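Local coordinates for YcgJ protein (Bacillus subtilis, PDB 1XXL), which is probably an S-adenosylmethionine-dependent methyltransferase, binding that cofactor on a Rossmann-like domain, though its methyl acceptor is not known, at residues H203-D206 / E207-D210; Q196-T199 / H200-A204; P82-D85 / D86-D89. One frame throughout, in Å; residues are numbered along the deposited sequence.

Interaction 1 (H203-D206 / E207-D210); sequences HASD and EARD
S205 and A208 meet in a classical helix N-cap: the backbone N of A208, in the first turn of helix 206-211, gives a nearly straight hydrogen bond to S205 OG at 3.1 Å (161°). With OG set between its own backbone N and carbonyl carbon (chi1 65°), the hydroxyl folds back over the start of the helix. Its own proton goes to E207 OE1, 3.1 Å from OG and met from well above the carboxylate plane; the E207 chain bends at chi2 to bring the acid back over the cap. One hydroxyl thus both accepts and donates.

The main chain closes the first turns with R209 N to S205 O, 2.9 Å, and D210 N to D206 O, 3.0 Å.

A second set of polar contacts comes from the R209 side chain, which runs back toward the preceding loop and bends at chi3. NH1 donates to A204 O over 2.9 Å; it lies in the plane of that carbonyl, on a lone pair, although the oxygen is tilted 23° out of the guanidinium plane. The same nitrogen probably also bonds N202 O, and so ties two carbonyls of the connection to the new helix.

Apolar contact is modest. A204 CB rests on R209 CG at 3.8 Å and near A208 CB at 4.0 Å, and these two alanines also touch F136 and L133 of helix 131-144.

A methionine in place of R209 has no NH1 to offer, and the carbonyls of A204 and N202 would probably be left without their shared donor and the link between the helices less firmly fixed.

The acid of E207 and that of D206, both at the amino end, are likely to be favoured by the helix dipole, so cap and charge act in the same sense at this helix start.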
loop_
_atom_site.group_PDB
_atom_site.type_symbol
_atom_site.label_atom_id
_atom_site.label_comp_id
_atom_site.label_asym_id
_atom_site.label_seq_id
_atom_site.Cartn_x
_atom_site.Cartn_y
_atom_site.Cartn_z
ATOM N N HIS A 203 11.842 22.983 7.844
ATOM C CA HIS A 203 13.167 23.118 7.250
ATOM C C HIS A 203 13.298 22.438 5.877
ATOM O O HIS A 203 14.391 22.309 5.349
ATOM C CB HIS A 203 14.210 22.566 8.231
ATOM C CG HIS A 203 14.359 23.395 9.466
ATOM N ND1 HIS A 203 13.332 23.588 10.364
ATOM C CD2 HIS A 203 15.416 24.089 9.949
ATOM C CE1 HIS A 203 13.745 24.376 11.342
ATOM N NE2 HIS A 203 15.007 24.689 11.116
ATOM N N ALA A 204 12.184 22.013 5.293
ATOM C CA ALA A 204 12.183 21.450 3.934
ATOM C C ALA A 204 12.842 22.372 2.873
ATOM O O ALA A 204 12.613 23.574 2.863
ATOM C CB ALA A 204 10.730 21.113 3.520
ATOM N N SER A 205 13.651 21.804 1.979
ATOM C CA SER A 205 14.175 22.557 0.832
ATOM C C SER A 205 13.033 23.069 -0.044
ATOM O O SER A 205 11.891 22.617 0.075
ATOM C CB SER A 205 15.052 21.663 -0.025
ATOM O OG SER A 205 14.287 20.627 -0.588
ATOM N N ASP A 206 13.345 23.997 -0.931
ATOM C CA ASP A 206 12.376 24.484 -1.886
ATOM C C ASP A 206 11.820 23.354 -2.736
ATOM O O ASP A 206 10.632 23.315 -3.003
ATOM C CB ASP A 206 12.996 25.548 -2.789
ATOM C CG ASP A 206 13.288 26.840 -2.049
ATOM O OD1 ASP A 206 12.673 27.068 -0.986
ATOM O OD2 ASP A 206 14.127 27.630 -2.530
ATOM N N GLU A 207 12.682 22.426 -3.135
ATOM C CA GLU A 207 12.270 21.303 -3.967
ATOM C C GLU A 207 11.293 20.378 -3.199
ATOM O O GLU A 207 10.326 19.910 -3.782
ATOM C CB GLU A 207 13.480 20.503 -4.466
ATOM C CG GLU A 207 14.646 21.350 -5.017
ATOM C CD GLU A 207 15.528 21.925 -3.892
ATOM O OE1 GLU A 207 16.032 21.140 -3.051
ATOM O OE2 GLU A 207 15.684 23.160 -3.819
ATOM N N ALA A 208 11.554 20.118 -1.917
ATOM C CA ALA A 208 10.665 19.299 -1.085
ATOM C C ALA A 208 9.303 19.981 -0.848
ATOM O O ALA A 208 8.234 19.341 -0.887
ATOM C CB ALA A 208 11.334 18.967 0.243
ATOM N N ARG A 209 9.357 21.284 -0.601
ATOM C CA ARG A 209 8.157 22.081 -0.439
ATOM C C ARG A 209 7.257 22.062 -1.683
ATOM O O ARG A 209 6.029 22.028 -1.568
ATOM C CB ARG A 209 8.550 23.509 -0.104
ATOM C CG ARG A 209 8.967 23.713 1.334
ATOM C CD ARG A 209 9.810 24.985 1.443
ATOM N NE ARG A 209 9.337 25.910 2.473
ATOM C CZ ARG A 209 9.643 25.852 3.777
ATOM N NH1 ARG A 209 10.458 24.921 4.252
ATOM N NH2 ARG A 209 9.131 26.766 4.616
ATOM N N ASP A 210 7.878 22.099 -2.866
ATOM C CA ASP A 210 7.165 22.001 -4.146
ATOM C C ASP A 210 6.637 20.580 -4.370
ATOM O O ASP A 210 5.461 20.375 -4.616
ATOM C CB ASP A 210 8.117 22.426 -5.287
ATOM C CG ASP A 210 7.454 22.383 -6.689
ATOM O OD1 ASP A 210 6.257 22.781 -6.824
ATOM O OD2 ASP A 210 8.144 21.955 -7.665
#

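Interaction 2 (Q196-T199 / H200-A204); sequences QIIT and HLNHA
H200 continues the helix through its backbone N, which bonds Q196 O at 3.0 Å. Its CB lies over the carbonyls of Q196 and I197, while the ring, swung opposite the main-chain N (chi1 -169°), leaves this turn to stack on F136 of helix 131-144, and its NE2 donates a hydrogen bond to the backbone O of F136. L201 N follows with a bond to I197 O, 3.0 Å, and the two side chains run side by side in the same direction, L201 CD1 against I197 CG2 at 3.8 Å. This i to i+4 ladder is the last stretch of helix 191-202, an amphipathic helix whose I197 and L201 side turns to Y180 of helix 180-187, with I197 also reaching L140 and L143 of helix 131-144. N202 N carries the ladder on to I198 O, 2.9 Å away. At H203 the chain leaves helical geometry, yet T199 O still receives two donors from it: the backbone N at 2.9 Å and, weakly, ring ND1 at 2.9 Å with a bent 128° approach. T199 CG2 sits off-centre over the H203 ring, 4.1 Å from its centroid, in a CH-pi contact, while T199 OG1 bonds back to K195 O.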
loop_
_atom_site.group_PDB
_atom_site.type_symbol
_atom_site.label_atom_id
_atom_site.label_comp_id
_atom_site.label_asym_id
_atom_site.label_seq_id
_atom_site.Cartn_x
_atom_site.Cartn_y
_atom_site.Cartn_z
ATOM N N GLN A 196 9.686 16.951 16.183
ATOM C CA GLN A 196 10.646 16.551 15.123
ATOM C C GLN A 196 10.011 16.626 13.719
ATOM O O GLN A 196 10.642 17.068 12.764
ATOM C CB GLN A 196 11.190 15.137 15.355
ATOM C CG GLN A 196 12.018 14.967 16.626
ATOM C CD GLN A 196 12.441 13.494 16.856
ATOM O OE1 GLN A 196 13.041 12.858 15.969
ATOM N NE2 GLN A 196 12.131 12.959 18.046
ATOM N N ILE A 197 8.768 16.175 13.608
ATOM C CA ILE A 197 8.007 16.289 12.341
ATOM C C ILE A 197 7.866 17.753 11.926
ATOM O O ILE A 197 8.095 18.097 10.774
ATOM C CB ILE A 197 6.612 15.638 12.452
ATOM C CG1 ILE A 197 6.767 14.120 12.479
ATOM C CG2 ILE A 197 5.751 16.034 11.267
ATOM C CD1 ILE A 197 5.622 13.384 12.953
ATOM N N ILE A 198 7.512 18.622 12.876
ATOM C CA ILE A 198 7.294 20.029 12.581
ATOM C C ILE A 198 8.589 20.662 12.079
ATOM O O ILE A 198 8.584 21.364 11.074
ATOM C CB ILE A 198 6.707 20.790 13.800
ATOM C CG1 ILE A 198 5.282 20.280 14.110
ATOM C CG2 ILE A 198 6.704 22.275 13.540
ATOM C CD1 ILE A 198 4.714 20.713 15.493
ATOM N N THR A 199 9.704 20.380 12.757
ATOM C CA THR A 199 11.034 20.860 12.320
ATOM C C THR A 199 11.382 20.365 10.901
ATOM O O THR A 199 11.882 21.123 10.083
ATOM C CB THR A 199 12.153 20.403 13.303
ATOM O OG1 THR A 199 11.896 20.939 14.598
ATOM C CG2 THR A 199 13.526 20.864 12.866
ATOM N N HIS A 200 11.115 19.090 10.637
ATOM C CA HIS A 200 11.376 18.473 9.330
ATOM C C HIS A 200 10.633 19.205 8.217
ATOM O O HIS A 200 11.214 19.544 7.191
ATOM C CB HIS A 200 10.945 17.000 9.387
ATOM C CG HIS A 200 11.384 16.178 8.221
ATOM N ND1 HIS A 200 12.706 16.054 7.847
ATOM C CD2 HIS A 200 10.672 15.406 7.365
ATOM C CE1 HIS A 200 12.788 15.251 6.800
ATOM N NE2 HIS A 200 11.567 14.838 6.489
ATOM N N LEU A 201 9.346 19.458 8.440
ATOM C CA LEU A 201 8.498 20.170 7.465
ATOM C C LEU A 201 8.895 21.635 7.309
ATOM O O LEU A 201 8.926 22.156 6.204
ATOM C CB LEU A 201 7.007 20.050 7.856
ATOM C CG LEU A 201 6.380 18.646 7.715
ATOM C CD1 LEU A 201 5.009 18.510 8.432
ATOM C CD2 LEU A 201 6.250 18.240 6.254
ATOM N N ASN A 202 9.203 22.296 8.422
ATOM C CA ASN A 202 9.590 23.704 8.403
ATOM C C ASN A 202 10.941 23.962 7.778
ATOM O O ASN A 202 11.169 25.042 7.257
ATOM C CB ASN A 202 9.585 24.282 9.830
ATOM C CG ASN A 202 8.224 24.782 10.224
ATOM O OD1 ASN A 202 7.423 24.052 10.812
ATOM N ND2 ASN A 202 7.927 26.021 9.850
ATOM N N HIS A 203 11.842 22.983 7.844
ATOM C CA HIS A 203 13.167 23.118 7.250
ATOM C C HIS A 203 13.298 22.438 5.877
ATOM O O HIS A 203 14.391 22.309 5.349
ATOM C CB HIS A 203 14.210 22.566 8.231
ATOM C CG HIS A 203 14.359 23.395 9.466
ATOM N ND1 HIS A 203 13.332 23.588 10.364
ATOM C CD2 HIS A 203 15.416 24.089 9.949
ATOM C CE1 HIS A 203 13.745 24.376 11.342
ATOM N NE2 HIS A 203 15.007 24.689 11.116
ATOM N N ALA A 204 12.184 22.013 5.293
ATOM C CA ALA A 204 12.183 21.450 3.934
ATOM C C ALA A 204 12.842 22.372 2.873
ATOM O O ALA A 204 12.613 23.574 2.863
ATOM C CB ALA A 204 10.730 21.113 3.520
#

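Interaction 3 (P82-D85 / D86-D89); sequences PFPD and DSFD
F83 and F88 make the tightly packed part of this turn, an edge-to-face (T-shaped) pair with ring planes at 87° and centroids 5.2 Å apart. The leading edge of F88 drives into the face of F83: CE2 comes to 3.7 Å from F83 CG, and CZ stands over the middle of the ring. P82 CG lies over the opposite face, 3.9 Å above the plane of F83, so that ring is held between a proline and an aromatic edge.

Beside the pair, S87 OG donates to P84 O at 3.1 Å, with the donor tilted 25° out of the carbonyl plane. With OG lying between the backbone N and the carbonyl carbon of S87 (chi1 68°), the hydroxyl turns back across the loop and closes it, close to F83 CB as well.

The outer side is looser and acidic. D85 and D86 stand at the exposed bend, D86 with left-handed backbone angles; D85 OD2 and D86 OD2 stay 4.9 Å apart, and each acid has a salt bridge of its own, D85 with R112 and D86 with K236.

Inward, the two phenylalanines lie against L26 of strand 24-28 and I47 of strand 45-50, just where the loop from strand 71-75 enters strand 88-94.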
loop_
_atom_site.group_PDB
_atom_site.type_symbol
_atom_site.label_atom_id
_atom_site.label_comp_id
_atom_site.label_asym_id
_atom_site.label_seq_id
_atom_site.Cartn_x
_atom_site.Cartn_y
_atom_site.Cartn_z
ATOM N N PRO A 82 1.860 -18.874 2.369
ATOM C CA PRO A 82 1.734 -20.321 2.452
ATOM C C PRO A 82 1.093 -21.017 1.238
ATOM O O PRO A 82 1.014 -22.235 1.214
ATOM C CB PRO A 82 0.855 -20.488 3.699
ATOM C CG PRO A 82 -0.079 -19.272 3.638
ATOM C CD PRO A 82 0.836 -18.178 3.185
ATOM N N PHE A 83 0.683 -20.258 0.226
ATOM C CA PHE A 83 -0.198 -20.749 -0.811
ATOM C C PHE A 83 0.601 -21.418 -1.883
ATOM O O PHE A 83 1.781 -21.148 -2.012
ATOM C CB PHE A 83 -1.034 -19.599 -1.396
ATOM C CG PHE A 83 -1.782 -18.834 -0.343
ATOM C CD1 PHE A 83 -2.835 -19.432 0.336
ATOM C CD2 PHE A 83 -1.401 -17.563 0.008
ATOM C CE1 PHE A 83 -3.521 -18.756 1.329
ATOM C CE2 PHE A 83 -2.078 -16.874 1.010
ATOM C CZ PHE A 83 -3.135 -17.468 1.677
ATOM N N PRO A 84 -0.038 -22.307 -2.662
ATOM C CA PRO A 84 0.655 -22.965 -3.770
ATOM C C PRO A 84 1.061 -21.987 -4.886
ATOM O O PRO A 84 0.467 -20.920 -5.020
ATOM C CB PRO A 84 -0.407 -23.928 -4.316
ATOM C CG PRO A 84 -1.442 -24.010 -3.293
ATOM C CD PRO A 84 -1.443 -22.736 -2.571
ATOM N N ASP A 85 2.029 -22.384 -5.703
ATOM C CA ASP A 85 2.383 -21.637 -6.912
ATOM C C ASP A 85 1.138 -21.440 -7.769
ATOM O O ASP A 85 0.243 -22.296 -7.779
ATOM C CB ASP A 85 3.418 -22.389 -7.753
ATOM C CG ASP A 85 4.722 -22.658 -7.019
ATOM O OD1 ASP A 85 4.892 -22.275 -5.850
ATOM O OD2 ASP A 85 5.604 -23.303 -7.620
ATOM N N ASP A 86 1.086 -20.340 -8.515
ATOM C CA ASP A 86 0.037 -20.132 -9.523
ATOM C C ASP A 86 -1.388 -20.380 -9.005
ATOM O O ASP A 86 -2.156 -21.139 -9.607
ATOM C CB ASP A 86 0.304 -21.023 -10.750
ATOM C CG ASP A 86 1.720 -20.845 -11.310
ATOM O OD1 ASP A 86 1.994 -19.808 -11.938
ATOM O OD2 ASP A 86 2.572 -21.735 -11.092
ATOM N N SER A 87 -1.754 -19.752 -7.895
ATOM C CA SER A 87 -3.067 -20.035 -7.309
ATOM C C SER A 87 -4.069 -18.866 -7.306
ATOM O O SER A 87 -5.253 -19.075 -7.069
ATOM C CB SER A 87 -2.906 -20.669 -5.907
ATOM O OG SER A 87 -2.379 -19.771 -4.956
ATOM N N PHE A 88 -3.622 -17.648 -7.590
ATOM C CA PHE A 88 -4.531 -16.500 -7.596
ATOM C C PHE A 88 -4.581 -15.791 -8.955
ATOM O O PHE A 88 -3.581 -15.672 -9.657
ATOM C CB PHE A 88 -4.154 -15.501 -6.495
ATOM C CG PHE A 88 -4.295 -16.050 -5.104
ATOM C CD1 PHE A 88 -5.530 -16.049 -4.466
ATOM C CD2 PHE A 88 -3.200 -16.574 -4.442
ATOM C CE1 PHE A 88 -5.662 -16.542 -3.194
ATOM C CE2 PHE A 88 -3.332 -17.090 -3.163
ATOM C CZ PHE A 88 -4.574 -17.068 -2.544
ATOM N N ASP A 89 -5.770 -15.320 -9.291
ATOM C CA ASP A 89 -6.011 -14.581 -10.512
ATOM C C ASP A 89 -5.628 -13.128 -10.315
ATOM O O ASP A 89 -5.139 -12.472 -11.221
ATOM C CB ASP A 89 -7.505 -14.674 -10.893
ATOM C CG ASP A 89 -7.925 -16.088 -11.210
ATOM O OD1 ASP A 89 -8.549 -16.764 -10.347
ATOM O OD2 ASP A 89 -7.575 -16.529 -12.313
#

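Interactions 1 and 2 are successive pieces of one helix-loop-helix connection: they share H203 and A204, their centres lie 10 Å apart, and the R209 guanidinium reaches back to the end of helix 191-202. Both are partly buried, with one side against helix 131-144. Interaction 2 ends a helix mainly through backbone bonds and aliphatic packing, whereas interaction 1 starts the next with a side-chain cap. Interaction 3 stands apart, about 35 Å from interaction 1 and 33 Å from interaction 2 between nearest atoms, across the chain's centre. It is a surface loop of the methyltransferase domain, whose aromatic pair anchors it to the parallel strands.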